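Local atomic coordinates of anastral spindle 2, SAS 4 (Drosophila melanogaster, PDB entry 4BY2), a protein that is an engineered fusion pairing a proline-rich piece of Ana2 with the TCP domain of Sas-4, a centriole-assembly protein that probably binds tubulin as a molecular adaptor. Residues 77-80 with 84-87. Sequence-based numbering, arbitrary orientation.
Sequences DIWY and NLKK
L85 swings CG away from its own amide nitrogen (chi1 174°) and W79 sets its ring beside its backbone N (chi1 -64°), which puts the leucine's CD1 over one face of the indole, 3.6 Å from the centroid of the five-membered ring, in a CH-pi contact; CD2 reaches CH2 of the six-membered ring. A branched aliphatic residue suits this place because its two methyls spread over both rings. Both strands belong to the Sas-4 part and form one antiparallel hairpin in the TCP domain's long run of consecutive beta-strands. I78 and K86 are its hydrogen-bonded pair, I78 N donating to K86 O at 2.7 Å and K86 N to I78 O at 2.9 Å. Near the turn, Y80 N binds N84 O almost straight (173°). Asparagine offers acceptor and donor: N84 OD1 takes a hydrogen bond from F100 N, and ND2 gives one to M12 O in the fused Ana2 part. The long Y80 ring has N84 O at its edge and reaches K86, CE2 lying 3.7 Å from CB; a serine here would probably leave the lysine's aliphatic stem without this neighbour. Farther from the turn, on the W79 and L85 face, K87 methylenes run alongside the D77 carboxylate, but OD1 and NZ, 4.7 Å apart, form no salt bridge.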
loop_
_atom_site.group_PDB
_atom_site.type_symbol
_atom_site.label_atom_id
_atom_site.label_comp_id
_atom_site.label_asym_id
_atom_site.label_seq_id
_atom_site.Cartn_x
_atom_site.Cartn_y
_atom_site.Cartn_z
ATOM N N ASP A 77 -27.127 -5.385 -6.520
ATOM C CA ASP A 77 -26.122 -6.079 -7.324
ATOM C C ASP A 77 -26.280 -5.570 -8.758
ATOM O O ASP A 77 -27.361 -5.690 -9.335
ATOM C CB ASP A 77 -26.296 -7.613 -7.255
ATOM C CG ASP A 77 -26.297 -8.226 -5.863
ATOM O OD1 ASP A 77 -25.600 -7.690 -4.973
ATOM O OD2 ASP A 77 -26.975 -9.259 -5.672
ATOM N N ILE A 78 -25.235 -4.930 -9.302
ATOM C CA ILE A 78 -25.268 -4.368 -10.653
ATOM C C ILE A 78 -24.361 -5.157 -11.589
ATOM O O ILE A 78 -23.153 -5.238 -11.360
ATOM C CB ILE A 78 -24.986 -2.834 -10.709
ATOM C CG1 ILE A 78 -25.689 -2.068 -9.560
ATOM C CG2 ILE A 78 -25.372 -2.262 -12.085
ATOM C CD1 ILE A 78 -25.098 -0.693 -9.236
ATOM N N TRP A 79 -24.954 -5.735 -12.643
ATOM C CA TRP A 79 -24.233 -6.487 -13.665
ATOM C C TRP A 79 -23.985 -5.565 -14.849
ATOM O O TRP A 79 -24.934 -5.029 -15.429
ATOM C CB TRP A 79 -25.017 -7.732 -14.090
ATOM C CG TRP A 79 -25.206 -8.735 -12.994
ATOM C CD1 TRP A 79 -26.220 -8.771 -12.082
ATOM C CD2 TRP A 79 -24.381 -9.875 -12.726
ATOM N NE1 TRP A 79 -26.074 -9.861 -11.256
ATOM C CE2 TRP A 79 -24.960 -10.563 -11.635
ATOM C CE3 TRP A 79 -23.207 -10.388 -13.304
ATOM C CZ2 TRP A 79 -24.395 -11.726 -11.098
ATOM C CZ3 TRP A 79 -22.649 -11.543 -12.774
ATOM C CH2 TRP A 79 -23.241 -12.200 -11.686
ATOM N N TYR A 80 -22.704 -5.336 -15.165
ATOM C CA TYR A 80 -22.282 -4.461 -16.257
ATOM C C TYR A 80 -22.000 -5.261 -17.548
ATOM O O TYR A 80 -21.694 -6.455 -17.451
ATOM C CB TYR A 80 -21.085 -3.596 -15.815
ATOM C CG TYR A 80 -21.462 -2.540 -14.797
ATOM C CD1 TYR A 80 -21.912 -1.285 -15.198
ATOM C CD2 TYR A 80 -21.375 -2.797 -13.431
ATOM C CE1 TYR A 80 -22.274 -0.312 -14.265
ATOM C CE2 TYR A 80 -21.730 -1.831 -12.489
ATOM C CZ TYR A 80 -22.183 -0.591 -12.911
ATOM O OH TYR A 80 -22.540 0.362 -11.987
ATOM N N ASN A 84 -18.236 -6.771 -15.260
ATOM C CA ASN A 84 -18.143 -6.295 -13.878
ATOM C C ASN A 84 -19.423 -6.524 -13.084
ATOM O O ASN A 84 -20.525 -6.443 -13.635
ATOM C CB ASN A 84 -17.764 -4.806 -13.825
ATOM C CG ASN A 84 -16.404 -4.456 -14.382
ATOM O OD1 ASN A 84 -15.607 -5.317 -14.771
ATOM N ND2 ASN A 84 -16.114 -3.166 -14.442
ATOM N N LEU A 85 -19.263 -6.786 -11.775
ATOM C CA LEU A 85 -20.353 -6.987 -10.829
ATOM C C LEU A 85 -20.144 -6.071 -9.614
ATOM O O LEU A 85 -19.253 -6.313 -8.800
ATOM C CB LEU A 85 -20.482 -8.477 -10.431
ATOM C CG LEU A 85 -21.491 -8.850 -9.322
ATOM C CD1 LEU A 85 -22.922 -8.434 -9.675
ATOM C CD2 LEU A 85 -21.431 -10.333 -9.009
ATOM N N LYS A 86 -20.944 -4.996 -9.525
ATOM C CA LYS A 86 -20.874 -4.036 -8.427
ATOM C C LYS A 86 -21.912 -4.410 -7.365
ATOM O O LYS A 86 -23.111 -4.391 -7.643
ATOM C CB LYS A 86 -21.098 -2.603 -8.942
ATOM C CG LYS A 86 -20.694 -1.513 -7.956
ATOM C CD LYS A 86 -21.303 -0.174 -8.344
ATOM C CE LYS A 86 -20.619 0.994 -7.678
ATOM N NZ LYS A 86 -19.369 1.382 -8.387
ATOM N N LYS A 87 -21.448 -4.771 -6.159
ATOM C CA LYS A 87 -22.327 -5.133 -5.047
ATOM C C LYS A 87 -22.352 -4.000 -4.022
ATOM O O LYS A 87 -21.298 -3.584 -3.544
ATOM C CB LYS A 87 -21.892 -6.459 -4.399
ATOM C CG LYS A 87 -22.175 -7.687 -5.255
ATOM C CD LYS A 87 -21.820 -8.986 -4.537
ATOM C CE LYS A 87 -22.993 -9.593 -3.800
ATOM N NZ LYS A 87 -22.641 -10.896 -3.176
#